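Local coordinates for protein cystalysin (Treponema denticola, PDB 1C7N) that binds pyridoxal-5'-phosphate and belongs to the class I and II aminotransferase family of pyridoxal-phosphate-dependent proteins, at residues G66-Y71 with A280-Y285; I92-G97 with M247-I252; M199-E204 with K229-T234. One frame throughout, in Å; residues are numbered along the deposited sequence.

Contact 1 (G66-Y71 with A280-Y285)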
loop_
_atom_site.group_PDB
_atom_site.type_symbol
_atom_site.label_atom_id
_atom_site.label_comp_id
_atom_site.label_asym_id
_atom_site.label_seq_id
_atom_site.Cartn_x
_atom_site.Cartn_y
_atom_site.Cartn_z
ATOM N N GLY A 66 8.345 7.469 -5.821
ATOM C CA GLY A 66 7.699 8.499 -5.034
ATOM C C GLY A 66 7.029 9.469 -5.990
ATOM O O GLY A 66 7.200 9.340 -7.205
ATOM N N PRO A 67 6.271 10.452 -5.481
ATOM C CA PRO A 67 5.577 11.441 -6.313
ATOM C C PRO A 67 6.535 12.461 -6.920
ATOM O O PRO A 67 7.426 12.952 -6.238
ATOM C CB PRO A 67 4.616 12.129 -5.334
ATOM C CG PRO A 67 4.704 11.318 -4.048
ATOM C CD PRO A 67 6.085 10.751 -4.053
ATOM N N THR A 68 6.345 12.781 -8.195
ATOM C CA THR A 68 7.177 13.779 -8.863
ATOM C C THR A 68 6.558 15.145 -8.575
ATOM O O THR A 68 5.403 15.232 -8.148
ATOM C CB THR A 68 7.170 13.600 -10.382
ATOM O OG1 THR A 68 5.816 13.684 -10.855
ATOM C CG2 THR A 68 7.778 12.262 -10.773
ATOM N N GLU A 69 7.310 16.212 -8.815
ATOM C CA GLU A 69 6.772 17.543 -8.589
ATOM C C GLU A 69 5.609 17.732 -9.554
ATOM O O GLU A 69 4.610 18.373 -9.226
ATOM C CB GLU A 69 7.845 18.608 -8.827
ATOM C CG GLU A 69 8.963 18.566 -7.798
ATOM C CD GLU A 69 8.434 18.571 -6.370
ATOM O OE1 GLU A 69 7.798 19.574 -5.968
ATOM O OE2 GLU A 69 8.650 17.565 -5.656
ATOM N N GLU A 70 5.738 17.156 -10.744
ATOM C CA GLU A 70 4.677 17.253 -11.741
ATOM C C GLU A 70 3.411 16.582 -11.201
ATOM O O GLU A 70 2.300 17.065 -11.426
ATOM C CB GLU A 70 5.112 16.587 -13.047
ATOM C CG GLU A 70 4.035 16.553 -14.134
ATOM C CD GLU A 70 3.594 17.938 -14.601
ATOM O OE1 GLU A 70 2.759 18.003 -15.532
ATOM O OE2 GLU A 70 4.069 18.955 -14.046
ATOM N N TYR A 71 3.586 15.475 -10.484
ATOM C CA TYR A 71 2.455 14.759 -9.906
ATOM C C TYR A 71 1.735 15.669 -8.925
ATOM O O TYR A 71 0.511 15.804 -8.959
ATOM C CB TYR A 71 2.924 13.504 -9.165
ATOM C CG TYR A 71 1.832 12.856 -8.336
ATOM C CD1 TYR A 71 0.940 11.952 -8.906
ATOM C CD2 TYR A 71 1.675 13.174 -6.986
ATOM C CE1 TYR A 71 -0.085 11.377 -8.151
ATOM C CE2 TYR A 71 0.653 12.606 -6.223
ATOM C CZ TYR A 71 -0.220 11.709 -6.811
ATOM O OH TYR A 71 -1.228 11.151 -6.059
ATOM N N ALA A 280 -1.272 6.563 -12.381
ATOM C CA ALA A 280 -2.702 6.402 -12.625
ATOM C C ALA A 280 -3.459 7.672 -12.242
ATOM O O ALA A 280 -4.328 8.132 -12.980
ATOM C CB ALA A 280 -3.240 5.209 -11.830
ATOM N N CYS A 281 -3.130 8.235 -11.084
ATOM C CA CYS A 281 -3.792 9.450 -10.619
ATOM C C CYS A 281 -3.499 10.617 -11.559
ATOM O O CYS A 281 -4.393 11.399 -11.889
ATOM C CB CYS A 281 -3.326 9.799 -9.206
ATOM S SG CYS A 281 -4.068 11.308 -8.547
ATOM N N GLU A 282 -2.244 10.732 -11.986
ATOM C CA GLU A 282 -1.856 11.802 -12.894
ATOM C C GLU A 282 -2.576 11.682 -14.239
ATOM O O GLU A 282 -3.117 12.666 -14.756
ATOM C CB GLU A 282 -0.339 11.795 -13.114
ATOM C CG GLU A 282 0.121 12.831 -14.134
ATOM C CD GLU A 282 1.632 12.928 -14.235
ATOM O OE1 GLU A 282 2.126 13.366 -15.294
ATOM O OE2 GLU A 282 2.322 12.582 -13.253
ATOM N N ILE A 283 -2.584 10.480 -14.804
ATOM C CA ILE A 283 -3.254 10.253 -16.081
ATOM C C ILE A 283 -4.741 10.597 -15.995
ATOM O O ILE A 283 -5.290 11.231 -16.896
ATOM C CB ILE A 283 -3.144 8.788 -16.531
ATOM C CG1 ILE A 283 -1.680 8.420 -16.792
ATOM C CG2 ILE A 283 -3.970 8.574 -17.798
ATOM C CD1 ILE A 283 -1.472 6.938 -17.038
ATOM N N CYS A 284 -5.390 10.167 -14.915
ATOM C CA CYS A 284 -6.821 10.427 -14.735
ATOM C C CYS A 284 -7.166 11.909 -14.705
ATOM O O CYS A 284 -8.074 12.359 -15.409
ATOM C CB CYS A 284 -7.335 9.772 -13.446
ATOM S SG CYS A 284 -7.505 7.963 -13.519
ATOM N N TYR A 285 -6.455 12.658 -13.868
ATOM C CA TYR A 285 -6.693 14.089 -13.733
ATOM C C TYR A 285 -6.385 14.848 -15.020
ATOM O O TYR A 285 -7.082 15.801 -15.370
ATOM C CB TYR A 285 -5.846 14.650 -12.583
ATOM C CG TYR A 285 -6.362 14.309 -11.198
ATOM C CD1 TYR A 285 -5.612 14.614 -10.059
ATOM C CD2 TYR A 285 -7.624 13.733 -11.019
ATOM C CE1 TYR A 285 -6.107 14.359 -8.780
ATOM C CE2 TYR A 285 -8.123 13.475 -9.744
ATOM C CZ TYR A 285 -7.361 13.794 -8.631
ATOM O OH TYR A 285 -7.860 13.561 -7.368
HETATM O O HOH W 1 5.269 12.742 -13.288
#
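Tyr-71, with Cys-281 and Glu-282 opposite it, makes most of this contact, in which the first turn of helix 69-83 meets the side of helix 275-287. The tyrosine presents an edge to the cysteine: CE1 of Tyr-71 lies 3.8 Å from Cys-281 CB, which is near the ring plane. Cys-281 SG stands oblique to the same ring, 5.1 Å from its centroid, a sulfur-aromatic contact. Because CG of Tyr-71 is anti to its backbone N (chi1 170°), the ring is brought edge-on to Cys-281 CB and carries OH to a hydrogen bond with Asn-249. Glu-282 stretches an extended chain toward the helix start, bringing OE2 to 4.0 Å from Tyr-71 CA. A water makes the polar link: it donates to Glu-282 OE2 at 3.0 Å and lies 2.7 Å from Thr-68 OG1. Thr-68 is the N-cap, its OG1 accepting from Tyr-71 N at 2.9 Å; the same oxygen is thus shared between the cap and the water. Glu-70 crosses Glu-282 at about a right angle, its CG 3.9 Å from Glu-282 OE1; the like charges probably coexist because Lys-286 forms salt bridges to both carboxylates. Beyond the contact, Tyr-278 of helix 275-287 meets the Tyr-71 ring edge-to-face, helix 47-59 packs on Ala-280 and Cys-284 through Leu-49, and Asn-94 of strand 92-95 touches Tyr-71.

Contact 2 (I92-G97 with M247-I252); sequences IINTAG and MSNIII. With PLP (pyridoxal-5'-phosphate), chain I.
Ile-92 and Ile-251 open an antiparallel strand pair at one margin of the mixed, mainly parallel sheet of the large domain of fold-type I pyridoxal-phosphate proteins; strand 92-95 is its outermost strand on this side within the chain. Ile-92 lies side by side with Ile-251, CG1 to Ile-251 CD1 3.5 Å, while its CG2 branch, anti to the backbone N, rests against Asn-249 OD1. This face is covered by helix 69-83, where Val-75 touches Ile-92 and Asn-249. Ile-93 forms the hydrogen-bonded pair with Ile-250: its N donates to Ile-250 O at 2.7 Å, nearly straight (171°), and its O accepts from Ile-250 N at 2.8 Å. The Ile-93 side chain faces the other way, onto Arg-258 and Thr-262 of helix 255-267. Asn-94 returns to the face of Ile-92 and turns its amide back over the neighbouring strand. ND2 gives a hydrogen to Ser-248 O at 2.9 Å, the acceptor lying in the amide plane, and is also 2.9 Å from Asn-249 OD1, the hydrogen-bond partner of Tyr-71 OH; the two amide planes are 66° apart. Met-247 SD packs across Asn-94 CB. Thr-95, on the face of Ile-93, accepts from Ser-248 N through its O (2.8 Å). Its OG1 donates to Gly-97 O, spanning the inverse gamma turn centred on Ala-96. That turn delivers Gly-97 to the pyridoxal-5'-phosphate pocket, with Ser-248 beside it: Gly-97 CA is 3.4 Å from the phosphate oxygen O2P.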
loop_
_atom_site.group_PDB
_atom_site.type_symbol
_atom_site.label_atom_id
_atom_site.label_comp_id
_atom_site.label_asym_id
_atom_site.label_seq_id
_atom_site.Cartn_x
_atom_site.Cartn_y
_atom_site.Cartn_z
ATOM N N ILE A 92 0.318 17.898 0.324
ATOM C CA ILE A 92 -0.092 16.549 -0.069
ATOM C C ILE A 92 0.699 15.392 0.533
ATOM O O ILE A 92 1.894 15.258 0.286
ATOM C CB ILE A 92 -0.025 16.388 -1.605
ATOM C CG1 ILE A 92 -0.833 17.491 -2.288
ATOM C CG2 ILE A 92 -0.578 15.021 -2.021
ATOM C CD1 ILE A 92 -0.615 17.548 -3.785
ATOM N N ILE A 93 0.020 14.555 1.311
ATOM C CA ILE A 93 0.648 13.374 1.911
ATOM C C ILE A 93 -0.065 12.152 1.323
ATOM O O ILE A 93 -1.300 12.100 1.291
ATOM C CB ILE A 93 0.507 13.363 3.450
ATOM C CG1 ILE A 93 1.171 14.613 4.044
ATOM C CG2 ILE A 93 1.144 12.097 4.022
ATOM C CD1 ILE A 93 2.647 14.760 3.701
ATOM N N ASN A 94 0.708 11.170 0.869
ATOM C CA ASN A 94 0.132 9.978 0.247
ATOM C C ASN A 94 -0.009 8.751 1.138
ATOM O O ASN A 94 0.839 8.475 1.990
ATOM C CB ASN A 94 0.954 9.584 -0.985
ATOM C CG ASN A 94 1.029 10.695 -2.020
ATOM O OD1 ASN A 94 2.115 11.128 -2.401
ATOM N ND2 ASN A 94 -0.128 11.157 -2.480
ATOM N N THR A 95 -1.097 8.017 0.920
ATOM C CA THR A 95 -1.371 6.783 1.645
ATOM C C THR A 95 -2.001 5.829 0.645
ATOM O O THR A 95 -2.528 6.260 -0.379
ATOM C CB THR A 95 -2.361 6.990 2.807
ATOM O OG1 THR A 95 -3.616 7.445 2.290
ATOM C CG2 THR A 95 -1.817 8.007 3.802
ATOM N N ALA A 96 -1.924 4.534 0.925
ATOM C CA ALA A 96 -2.507 3.541 0.039
ATOM C C ALA A 96 -3.961 3.361 0.452
ATOM O O ALA A 96 -4.318 2.369 1.081
ATOM C CB ALA A 96 -1.756 2.217 0.156
ATOM N N GLY A 97 -4.795 4.337 0.117
ATOM C CA GLY A 97 -6.197 4.246 0.469
ATOM C C GLY A 97 -6.606 5.212 1.560
ATOM O O GLY A 97 -5.814 5.578 2.425
ATOM N N MET A 247 -3.873 4.587 -4.177
ATOM C CA MET A 247 -3.152 5.855 -4.088
ATOM C C MET A 247 -4.099 6.962 -3.654
ATOM O O MET A 247 -5.089 7.243 -4.328
ATOM C CB MET A 247 -2.498 6.213 -5.423
ATOM C CG MET A 247 -1.657 7.490 -5.378
ATOM S SD MET A 247 -0.468 7.565 -4.002
ATOM C CE MET A 247 0.679 6.255 -4.444
ATOM N N SER A 248 -3.796 7.582 -2.518
ATOM C CA SER A 248 -4.634 8.645 -1.982
ATOM C C SER A 248 -3.852 9.942 -1.787
ATOM O O SER A 248 -2.635 9.927 -1.582
ATOM C CB SER A 248 -5.220 8.212 -0.637
ATOM O OG SER A 248 -5.843 6.945 -0.729
ATOM N N ASN A 249 -4.562 11.061 -1.853
ATOM C CA ASN A 249 -3.950 12.366 -1.663
ATOM C C ASN A 249 -4.564 13.029 -0.438
ATOM O O ASN A 249 -5.610 13.683 -0.526
ATOM C CB ASN A 249 -4.160 13.237 -2.897
ATOM C CG ASN A 249 -3.386 12.735 -4.086
ATOM O OD1 ASN A 249 -2.156 12.611 -4.033
ATOM N ND2 ASN A 249 -4.093 12.436 -5.170
ATOM N N ILE A 250 -3.916 12.835 0.706
ATOM C CA ILE A 250 -4.390 13.399 1.961
ATOM C C ILE A 250 -3.812 14.801 2.061
ATOM O O ILE A 250 -2.588 14.977 2.057
ATOM C CB ILE A 250 -3.922 12.547 3.161
ATOM C CG1 ILE A 250 -4.059 11.062 2.826
ATOM C CG2 ILE A 250 -4.782 12.857 4.383
ATOM C CD1 ILE A 250 -5.501 10.623 2.519
ATOM N N ILE A 251 -4.688 15.797 2.137
ATOM C CA ILE A 251 -4.248 17.189 2.197
ATOM C C ILE A 251 -4.241 17.745 3.614
ATOM O O ILE A 251 -5.274 17.771 4.293
ATOM C CB ILE A 251 -5.146 18.083 1.313
ATOM C CG1 ILE A 251 -5.311 17.447 -0.069
ATOM C CG2 ILE A 251 -4.531 19.471 1.172
ATOM C CD1 ILE A 251 -3.995 17.164 -0.784
ATOM N N ILE A 252 -3.069 18.200 4.047
ATOM C CA ILE A 252 -2.892 18.753 5.389
ATOM C C ILE A 252 -2.064 20.036 5.332
ATOM O O ILE A 252 -0.855 19.999 5.099
ATOM C CB ILE A 252 -2.176 17.746 6.308
ATOM C CG1 ILE A 252 -2.869 16.383 6.218
ATOM C CG2 ILE A 252 -2.197 18.241 7.747
ATOM C CD1 ILE A 252 -2.153 15.291 6.978
HETATM N N1 PLP I . -14.415 6.782 2.263
HETATM C C2 PLP I . -15.739 6.610 1.815
HETATM C C2A PLP I . -16.759 7.536 2.453
HETATM C C3 PLP I . -15.938 5.642 0.734
HETATM O O3 PLP I . -17.223 5.444 0.436
HETATM C C4 PLP I . -14.819 4.982 0.172
HETATM C C4A PLP I . -14.960 4.082 -0.972
HETATM C C5 PLP I . -13.460 5.288 0.722
HETATM C C6 PLP I . -13.300 6.155 1.764
HETATM C C5A PLP I . -12.280 4.851 -0.142
HETATM O O4P PLP I . -11.273 4.044 0.325
HETATM P P PLP I . -10.087 3.829 -0.767
HETATM O O1P PLP I . -9.355 2.701 -0.197
HETATM O O2P PLP I . -9.252 5.095 -0.809
HETATM O O3P PLP I . -10.649 3.518 -2.085
#

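Contact 3 (M199-E204 with K229-T234); sequences MLWSDE and KTITFT. With PLP (pyridoxal-5'-phosphate), chain I.
Met-199 and Ile-231 meet near one end of two parallel neighbours, strands 199-203 and 230-234, which belong to a beta-alpha-beta unit with helix 224-227 between them. Backbone bonds alternate from one strand to the other, Ile-231 N donating to Leu-200 O and Ile-231 O accepting from Ser-202 N. On the face bearing Trp-201 and Phe-233 the bumps are large. The extended Met-199 chain runs slantwise past the Ile-231 side chain and presses its methyl CE on CD1, a tight 3.5 Å; that same CD1 also touches Trp-201 CD1, so it fills the notch between methionine and indole. A weak bond from Trp-201 NE1 to Met-199 SD, in the plane of the indole, ties the two walls together. Phe-233 has CG anti to its carbonyl carbon (chi1 -48°), which lays the ring back along the strand with its edge against Trp-201: CE1 is 3.6 Å from Trp-201 CB. Ile-231 CG2 covers one face of this ring, 3.7 Å above its plane and offset toward the rim. Smaller groups interlock on the face of Leu-200. Leu-200 CD2 settles 3.6 Å from Thr-230 CG2, and Glu-204 CG crosses over Thr-232 CG2. A water donates to Glu-204 OE2 and to Thr-232 OG1, which is also hydrogen-bonded to Gln-220 OE1, while Ser-202 OG reaches the anti lone pair of that carboxylate oxygen. At the pocket end Asp-203, whose OD2 accepts from Ile-205 N, puts OD1 2.6 Å from the pyridine nitrogen N1 of pyridoxal-5'-phosphate.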
loop_
_atom_site.group_PDB
_atom_site.type_symbol
_atom_site.label_atom_id
_atom_site.label_comp_id
_atom_site.label_asym_id
_atom_site.label_seq_id
_atom_site.Cartn_x
_atom_site.Cartn_y
_atom_site.Cartn_z
ATOM N N MET A 199 -10.876 18.735 16.023
ATOM C CA MET A 199 -10.063 18.755 14.826
ATOM C C MET A 199 -11.072 18.377 13.747
ATOM O O MET A 199 -12.144 17.868 14.070
ATOM C CB MET A 199 -8.972 17.692 14.950
ATOM C CG MET A 199 -7.803 17.871 14.018
ATOM S SD MET A 199 -6.434 16.813 14.521
ATOM C CE MET A 199 -5.429 16.870 13.044
ATOM N N LEU A 200 -10.766 18.636 12.481
ATOM C CA LEU A 200 -11.692 18.268 11.412
ATOM C C LEU A 200 -11.061 17.287 10.430
ATOM O O LEU A 200 -10.060 17.602 9.785
ATOM C CB LEU A 200 -12.171 19.503 10.637
ATOM C CG LEU A 200 -13.052 19.172 9.421
ATOM C CD1 LEU A 200 -14.363 18.540 9.886
ATOM C CD2 LEU A 200 -13.328 20.424 8.619
ATOM N N TRP A 201 -11.649 16.098 10.329
ATOM C CA TRP A 201 -11.174 15.076 9.404
ATOM C C TRP A 201 -12.287 14.921 8.371
ATOM O O TRP A 201 -13.275 14.232 8.616
ATOM C CB TRP A 201 -10.948 13.740 10.121
ATOM C CG TRP A 201 -10.047 13.812 11.327
ATOM C CD1 TRP A 201 -9.122 14.780 11.614
ATOM C CD2 TRP A 201 -9.977 12.862 12.397
ATOM N NE1 TRP A 201 -8.483 14.490 12.796
ATOM C CE2 TRP A 201 -8.989 13.319 13.299
ATOM C CE3 TRP A 201 -10.655 11.668 12.682
ATOM C CZ2 TRP A 201 -8.662 12.626 14.463
ATOM C CZ3 TRP A 201 -10.333 10.977 13.840
ATOM C CH2 TRP A 201 -9.343 11.459 14.718
ATOM N N SER A 202 -12.120 15.567 7.222
ATOM C CA SER A 202 -13.124 15.537 6.165
ATOM C C SER A 202 -12.818 14.570 5.023
ATOM O O SER A 202 -11.863 14.770 4.261
ATOM C CB SER A 202 -13.313 16.947 5.607
ATOM O OG SER A 202 -14.437 17.010 4.754
ATOM N N ASP A 203 -13.636 13.523 4.916
ATOM C CA ASP A 203 -13.481 12.516 3.870
ATOM C C ASP A 203 -14.316 12.956 2.674
ATOM O O ASP A 203 -15.548 12.879 2.693
ATOM C CB ASP A 203 -13.947 11.146 4.383
ATOM C CG ASP A 203 -13.762 10.027 3.363
ATOM O OD1 ASP A 203 -13.875 8.838 3.756
ATOM O OD2 ASP A 203 -13.517 10.321 2.171
ATOM N N GLU A 204 -13.639 13.433 1.636
ATOM C CA GLU A 204 -14.325 13.911 0.445
ATOM C C GLU A 204 -13.916 13.094 -0.780
ATOM O O GLU A 204 -13.749 13.634 -1.878
ATOM C CB GLU A 204 -14.011 15.402 0.241
ATOM C CG GLU A 204 -14.020 16.195 1.561
ATOM C CD GLU A 204 -14.115 17.703 1.386
ATOM O OE1 GLU A 204 -13.818 18.213 0.284
ATOM O OE2 GLU A 204 -14.477 18.388 2.366
ATOM N N LYS A 229 -6.628 23.381 11.145
ATOM C CA LYS A 229 -6.774 22.178 11.953
ATOM C C LYS A 229 -7.630 21.111 11.273
ATOM O O LYS A 229 -8.319 20.334 11.932
ATOM C CB LYS A 229 -7.347 22.518 13.333
ATOM C CG LYS A 229 -8.750 23.098 13.350
ATOM C CD LYS A 229 -9.214 23.232 14.794
ATOM C CE LYS A 229 -10.656 23.689 14.903
ATOM N NZ LYS A 229 -11.118 23.623 16.327
ATOM N N THR A 230 -7.564 21.072 9.948
ATOM C CA THR A 230 -8.323 20.100 9.167
ATOM C C THR A 230 -7.422 19.143 8.386
ATOM O O THR A 230 -6.343 19.517 7.924
ATOM C CB THR A 230 -9.251 20.801 8.137
ATOM O OG1 THR A 230 -10.195 21.635 8.821
ATOM C CG2 THR A 230 -10.004 19.764 7.290
ATOM N N ILE A 231 -7.880 17.903 8.259
ATOM C CA ILE A 231 -7.191 16.882 7.482
ATOM C C ILE A 231 -8.252 16.482 6.466
ATOM O O ILE A 231 -9.320 16.010 6.845
ATOM C CB ILE A 231 -6.830 15.630 8.314
ATOM C CG1 ILE A 231 -5.696 15.943 9.293
ATOM C CG2 ILE A 231 -6.427 14.501 7.380
ATOM C CD1 ILE A 231 -5.364 14.789 10.233
ATOM N N THR A 232 -7.974 16.700 5.186
ATOM C CA THR A 232 -8.936 16.363 4.145
ATOM C C THR A 232 -8.461 15.170 3.328
ATOM O O THR A 232 -7.369 15.197 2.750
ATOM C CB THR A 232 -9.180 17.561 3.200
ATOM O OG1 THR A 232 -9.734 18.656 3.944
ATOM C CG2 THR A 232 -10.144 17.174 2.095
ATOM N N PHE A 233 -9.282 14.123 3.294
ATOM C CA PHE A 233 -8.952 12.909 2.554
ATOM C C PHE A 233 -9.532 12.935 1.145
ATOM O O PHE A 233 -10.741 13.088 0.965
ATOM C CB PHE A 233 -9.490 11.666 3.279
ATOM C CG PHE A 233 -9.181 11.629 4.751
ATOM C CD1 PHE A 233 -9.981 12.315 5.658
ATOM C CD2 PHE A 233 -8.093 10.906 5.234
ATOM C CE1 PHE A 233 -9.705 12.282 7.025
ATOM C CE2 PHE A 233 -7.807 10.870 6.601
ATOM C CZ PHE A 233 -8.617 11.560 7.496
ATOM N N THR A 234 -8.668 12.813 0.141
ATOM C CA THR A 234 -9.132 12.789 -1.245
ATOM C C THR A 234 -8.387 11.687 -1.971
ATOM O O THR A 234 -7.370 11.181 -1.485
ATOM C CB THR A 234 -8.846 14.106 -2.004
ATOM O OG1 THR A 234 -7.470 14.130 -2.412
ATOM C CG2 THR A 234 -9.136 15.309 -1.127
HETATM N N1 PLP I . -14.415 6.782 2.263
HETATM C C2 PLP I . -15.739 6.610 1.815
HETATM C C2A PLP I . -16.759 7.536 2.453
HETATM C C3 PLP I . -15.938 5.642 0.734
HETATM O O3 PLP I . -17.223 5.444 0.436
HETATM C C4 PLP I . -14.819 4.982 0.172
HETATM C C4A PLP I . -14.960 4.082 -0.972
HETATM C C5 PLP I . -13.460 5.288 0.722
HETATM C C6 PLP I . -13.300 6.155 1.764
HETATM C C5A PLP I . -12.280 4.851 -0.142
HETATM O O4P PLP I . -11.273 4.044 0.325
HETATM P P PLP I . -10.087 3.829 -0.767
HETATM O O1P PLP I . -9.355 2.701 -0.197
HETATM O O2P PLP I . -9.252 5.095 -0.809
HETATM O O3P PLP I . -10.649 3.518 -2.085
HETATM O O HOH W 2 -12.128 19.736 3.643
#

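In the fold
Contacts 2 and 3 are parts of one sheet, centres about 11 Å apart, and meet where strands 248-251 and 230-234 run as antiparallel neighbours; Ile-251 N lies 2.8 Å from Thr-232 O, a probable hydrogen bond. Both reach the same pyridoxal-5'-phosphate from different ends, contact 2 at the phosphate through Gly-97 and Ser-248, contact 3 at the pyridine nitrogen through Asp-203. Contact 1 packs helices against the face of contact 2 that bears Asn-94 and Asn-249, centres about 12 Å apart, with Tyr-71 OH 2.7 Å from Asn-249 OD1. It stays more remote from pyridoxal-5'-phosphate, the side chain of Cys-281 being about 11 Å from it, and comes no nearer than about 5 Å, atom to atom, to contact 3.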